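Long-range contact in glutathione peroxidase (Hypocrea jecorina, PDB 6VPD), which probably reduces hydroperoxides to alcohols with electrons drawn from thioredoxin, as a peroxidase of the glutathione peroxidase family: residues Y47-S59 with D83-F95. Sequence-based numbering, arbitrary orientation.
Sequences YKGKVVLVVNTAS and DDFVVLGFPCNQF
Tyr47 lays its ring across the fork of Val86 where strands 51-58 and 85-92, parallel neighbours in the mixed sheet of the thioredoxin fold, are joined through helix 64-80 as a beta-alpha-beta crossover. The tyrosine swings in from the type II turn (Tyr47 to Lys50) that leads into strand 51-58, on the sheet face bearing Val52, Val54, Val86, Leu88 and Phe90. Its CD1 lies 3.7 Å from CG1 of Val86 and its CE1 3.8 Å from CG2 of that valine. CE2 and OH of Tyr47 reach the methyls of Leu88. With an alanine at Tyr47, the fork of Val86 would probably lose this cover and the end of Leu88 be freer to turn. Beside Val86, Val52 CG1 fits against Leu88 CG at 4.0 Å. Further along, Val54 CG1 meets Phe90 CE1 at 3.8 Å; helix 133-141 covers Val54 and Phe90.

The other face packs on helices 64-80 and 176-188. There Phe85, its CG anti to the backbone N (chi1 169°), carries its ring forward along strand 51-58, and its CE1 edge meets Leu53 CB at 3.7 Å. Gly89, with no side chain, adds no bump opposite Val55 on the face that also carries Thr57. Backbone bonds run the length of the pair, and the one from Phe90 N to Val55 O spans 2.8 Å.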
loop_
_atom_site.group_PDB
_atom_site.type_symbol
_atom_site.label_atom_id
_atom_site.label_comp_id
_atom_site.label_asym_id
_atom_site.label_seq_id
_atom_site.Cartn_x
_atom_site.Cartn_y
_atom_site.Cartn_z
ATOM N N TYR A 47 -15.941 22.556 11.556
ATOM C CA TYR A 47 -14.702 22.089 12.160
ATOM C C TYR A 47 -13.577 23.121 12.091
ATOM O O TYR A 47 -12.426 22.784 12.393
ATOM C CB TYR A 47 -14.247 20.792 11.484
ATOM C CG TYR A 47 -15.200 19.622 11.632
ATOM C CD1 TYR A 47 -15.415 19.043 12.872
ATOM C CD2 TYR A 47 -15.848 19.068 10.529
ATOM C CE1 TYR A 47 -16.271 17.961 13.034
ATOM C CE2 TYR A 47 -16.723 17.973 10.683
ATOM C CZ TYR A 47 -16.922 17.431 11.951
ATOM O OH TYR A 47 -17.748 16.349 12.161
ATOM N N LYS A 48 -13.875 24.362 11.703
ATOM C CA LYS A 48 -12.818 25.348 11.499
ATOM C C LYS A 48 -11.951 25.495 12.751
ATOM O O LYS A 48 -12.440 25.418 13.882
ATOM C CB LYS A 48 -13.435 26.694 11.112
ATOM C CG LYS A 48 -12.419 27.772 10.757
ATOM C CD LYS A 48 -13.079 29.013 10.183
ATOM C CE LYS A 48 -13.585 28.779 8.767
ATOM N NZ LYS A 48 -14.137 30.025 8.127
ATOM N N GLY A 49 -10.649 25.683 12.547
ATOM C CA GLY A 49 -9.746 25.855 13.667
ATOM C C GLY A 49 -9.386 24.587 14.410
ATOM O O GLY A 49 -8.739 24.670 15.466
ATOM N N LYS A 50 -9.790 23.419 13.905
ATOM C CA LYS A 50 -9.451 22.134 14.492
ATOM C C LYS A 50 -8.498 21.385 13.573
ATOM O O LYS A 50 -8.300 21.745 12.408
ATOM C CB LYS A 50 -10.701 21.284 14.741
ATOM C CG LYS A 50 -11.894 22.041 15.292
ATOM C CD LYS A 50 -11.698 22.407 16.749
ATOM C CE LYS A 50 -13.026 22.739 17.416
ATOM N NZ LYS A 50 -13.900 21.548 17.433
ATOM N N VAL A 51 -7.905 20.323 14.113
ATOM C CA VAL A 51 -7.008 19.453 13.362
ATOM C C VAL A 51 -7.835 18.272 12.882
ATOM O O VAL A 51 -8.504 17.614 13.688
ATOM C CB VAL A 51 -5.815 19.002 14.227
ATOM C CG1 VAL A 51 -4.925 18.018 13.482
ATOM C CG2 VAL A 51 -5.011 20.216 14.673
ATOM N N VAL A 52 -7.816 18.023 11.574
ATOM C CA VAL A 52 -8.677 17.040 10.923
ATOM C C VAL A 52 -7.808 16.019 10.189
ATOM O O VAL A 52 -6.873 16.385 9.463
ATOM C CB VAL A 52 -9.662 17.702 9.935
ATOM C CG1 VAL A 52 -10.646 16.660 9.403
ATOM C CG2 VAL A 52 -10.396 18.872 10.573
ATOM N N LEU A 53 -8.127 14.741 10.366
ATOM C CA LEU A 53 -7.465 13.669 9.645
ATOM C C LEU A 53 -8.493 13.043 8.715
ATOM O O LEU A 53 -9.504 12.504 9.177
ATOM C CB LEU A 53 -6.875 12.636 10.603
ATOM C CG LEU A 53 -6.107 11.569 9.810
ATOM C CD1 LEU A 53 -4.719 12.066 9.355
ATOM C CD2 LEU A 53 -6.021 10.262 10.539
ATOM N N VAL A 54 -8.246 13.134 7.410
ATOM C CA VAL A 54 -9.188 12.697 6.392
ATOM C C VAL A 54 -8.680 11.364 5.895
ATOM O O VAL A 54 -7.493 11.227 5.586
ATOM C CB VAL A 54 -9.294 13.716 5.239
ATOM C CG1 VAL A 54 -10.137 13.163 4.114
ATOM C CG2 VAL A 54 -9.867 15.051 5.718
ATOM N N VAL A 55 -9.550 10.365 5.873
ATOM C CA VAL A 55 -9.155 9.025 5.467
ATOM C C VAL A 55 -10.285 8.434 4.622
ATOM O O VAL A 55 -11.465 8.594 4.954
ATOM C CB VAL A 55 -8.802 8.154 6.690
ATOM C CG1 VAL A 55 -10.013 7.906 7.534
ATOM C CG2 VAL A 55 -8.184 6.831 6.264
ATOM N N ASN A 56 -9.931 7.847 3.477
ATOM C CA ASN A 56 -10.876 7.129 2.631
ATOM C C ASN A 56 -10.946 5.679 3.099
ATOM O O ASN A 56 -9.939 4.955 3.081
ATOM C CB ASN A 56 -10.463 7.179 1.168
ATOM C CG ASN A 56 -9.082 6.659 0.971
ATOM O OD1 ASN A 56 -8.163 7.057 1.698
ATOM N ND2 ASN A 56 -8.912 5.742 0.025
ATOM N N THR A 57 -12.128 5.261 3.518
ATOM C CA THR A 57 -12.299 3.939 4.084
ATOM C C THR A 57 -12.854 2.983 3.036
ATOM O O THR A 57 -13.376 3.391 1.995
ATOM C CB THR A 57 -13.212 3.986 5.313
ATOM O OG1 THR A 57 -14.388 4.748 5.008
ATOM C CG2 THR A 57 -12.487 4.633 6.466
ATOM N N ALA A 58 -12.686 1.697 3.326
ATOM C CA ALA A 58 -13.222 0.642 2.489
ATOM C C ALA A 58 -14.740 0.660 2.514
ATOM O O ALA A 58 -15.359 0.815 3.570
ATOM C CB ALA A 58 -12.721 -0.714 2.974
ATOM N N SER A 59 -15.345 0.498 1.341
ATOM C CA SER A 59 -16.773 0.216 1.292
ATOM C C SER A 59 -17.063 -1.199 1.804
ATOM O O SER A 59 -17.953 -1.397 2.638
ATOM C CB SER A 59 -17.288 0.415 -0.132
ATOM O OG SER A 59 -18.682 0.632 -0.127
ATOM N N ASP A 83 -11.877 17.433 21.778
ATOM C CA ASP A 83 -12.482 18.358 20.816
ATOM C C ASP A 83 -11.443 18.997 19.896
ATOM O O ASP A 83 -11.802 19.705 18.943
ATOM C CB ASP A 83 -13.279 19.464 21.523
ATOM C CG ASP A 83 -14.627 18.988 22.062
ATOM O OD1 ASP A 83 -14.853 17.756 22.176
ATOM O OD2 ASP A 83 -15.445 19.878 22.404
ATOM N N ASP A 84 -10.153 18.762 20.163
ATOM C CA ASP A 84 -9.109 19.372 19.342
ATOM C C ASP A 84 -8.988 18.751 17.962
ATOM O O ASP A 84 -8.418 19.392 17.069
ATOM C CB ASP A 84 -7.752 19.263 20.026
ATOM C CG ASP A 84 -7.587 20.258 21.126
ATOM O OD1 ASP A 84 -7.211 21.405 20.795
ATOM O OD2 ASP A 84 -7.842 19.896 22.307
ATOM N N PHE A 85 -9.526 17.542 17.769
ATOM C CA PHE A 85 -9.087 16.649 16.700
ATOM C C PHE A 85 -10.233 15.744 16.255
ATOM O O PHE A 85 -10.774 14.988 17.064
ATOM C CB PHE A 85 -7.889 15.822 17.187
ATOM C CG PHE A 85 -7.516 14.699 16.272
ATOM C CD1 PHE A 85 -7.137 14.954 14.951
ATOM C CD2 PHE A 85 -7.560 13.379 16.720
ATOM C CE1 PHE A 85 -6.809 13.920 14.091
ATOM C CE2 PHE A 85 -7.229 12.341 15.885
ATOM C CZ PHE A 85 -6.849 12.606 14.555
ATOM N N VAL A 86 -10.600 15.801 14.970
ATOM C CA VAL A 86 -11.660 14.967 14.416
ATOM C C VAL A 86 -11.105 14.123 13.268
ATOM O O VAL A 86 -10.256 14.580 12.493
ATOM C CB VAL A 86 -12.861 15.820 13.953
ATOM C CG1 VAL A 86 -12.399 16.988 13.129
ATOM C CG2 VAL A 86 -13.842 14.988 13.160
ATOM N N VAL A 87 -11.573 12.881 13.179
ATOM C CA VAL A 87 -11.260 11.970 12.089
ATOM C C VAL A 87 -12.503 11.844 11.215
ATOM O O VAL A 87 -13.604 11.580 11.722
ATOM C CB VAL A 87 -10.823 10.596 12.628
ATOM C CG1 VAL A 87 -10.626 9.588 11.488
ATOM C CG2 VAL A 87 -9.559 10.734 13.489
ATOM N N LEU A 88 -12.335 12.061 9.911
ATOM C CA LEU A 88 -13.424 11.945 8.945
ATOM C C LEU A 88 -13.108 10.782 8.018
ATOM O O LEU A 88 -12.166 10.859 7.216
ATOM C CB LEU A 88 -13.613 13.248 8.159
ATOM C CG LEU A 88 -13.986 14.479 8.991
ATOM C CD1 LEU A 88 -14.368 15.682 8.110
ATOM C CD2 LEU A 88 -15.116 14.163 9.956
ATOM N N GLY A 89 -13.875 9.701 8.128
ATOM C CA GLY A 89 -13.751 8.590 7.195
ATOM C C GLY A 89 -14.730 8.764 6.046
ATOM O O GLY A 89 -15.882 9.126 6.254
ATOM N N PHE A 90 -14.258 8.511 4.832
ATOM C CA PHE A 90 -15.095 8.610 3.636
ATOM C C PHE A 90 -15.066 7.268 2.929
ATOM O O PHE A 90 -14.022 6.901 2.351
ATOM C CB PHE A 90 -14.629 9.695 2.666
ATOM C CG PHE A 90 -14.755 11.090 3.181
ATOM C CD1 PHE A 90 -13.822 11.598 4.074
ATOM C CD2 PHE A 90 -15.773 11.915 2.732
ATOM C CE1 PHE A 90 -13.932 12.904 4.543
ATOM C CE2 PHE A 90 -15.893 13.227 3.191
ATOM C CZ PHE A 90 -14.976 13.721 4.095
ATOM N N PRO A 91 -16.162 6.527 2.917
ATOM C CA PRO A 91 -16.173 5.232 2.234
ATOM C C PRO A 91 -15.924 5.383 0.745
ATOM O O PRO A 91 -16.305 6.377 0.121
ATOM C CB PRO A 91 -17.579 4.704 2.514
ATOM C CG PRO A 91 -18.030 5.451 3.724
ATOM C CD PRO A 91 -17.414 6.797 3.634
ATOM N N CYS A 92 -15.283 4.368 0.176
ATOM C CA CYS A 92 -14.898 4.394 -1.229
ATOM C C CYS A 92 -14.887 2.975 -1.769
ATOM O O CYS A 92 -14.181 2.107 -1.239
ATOM C CB CYS A 92 -13.529 5.038 -1.414
ATOM S SG CYS A 92 -13.258 5.574 -3.100
ATOM N N ASN A 93 -15.659 2.756 -2.826
ATOM C CA ASN A 93 -15.772 1.461 -3.476
ATOM C C ASN A 93 -14.749 1.273 -4.585
ATOM O O ASN A 93 -14.726 0.210 -5.211
ATOM C CB ASN A 93 -17.180 1.295 -4.053
ATOM C CG ASN A 93 -17.471 2.290 -5.173
ATOM O OD1 ASN A 93 -16.779 3.311 -5.312
ATOM N ND2 ASN A 93 -18.506 2.003 -5.976
ATOM N N GLN A 94 -13.897 2.265 -4.831
ATOM C CA GLN A 94 -13.032 2.278 -6.002
ATOM C C GLN A 94 -11.826 1.359 -5.897
ATOM O O GLN A 94 -11.045 1.318 -6.844
ATOM C CB GLN A 94 -12.533 3.698 -6.288
ATOM C CG GLN A 94 -13.547 4.630 -6.925
ATOM C CD GLN A 94 -12.976 6.024 -7.234
ATOM O OE1 GLN A 94 -12.065 6.503 -6.560
ATOM N NE2 GLN A 94 -13.522 6.678 -8.250
ATOM N N PHE A 95 -11.618 0.619 -4.808
ATOM C CA PHE A 95 -10.402 -0.200 -4.667
ATOM C C PHE A 95 -10.783 -1.663 -4.398
ATOM O O PHE A 95 -10.482 -2.225 -3.341
ATOM C CB PHE A 95 -9.473 0.361 -3.568
ATOM C CG PHE A 95 -9.084 1.801 -3.784
ATOM C CD1 PHE A 95 -8.061 2.137 -4.660
ATOM C CD2 PHE A 95 -9.759 2.829 -3.121
ATOM C CE1 PHE A 95 -7.720 3.474 -4.867
ATOM C CE2 PHE A 95 -9.427 4.157 -3.326
ATOM C CZ PHE A 95 -8.409 4.480 -4.194
#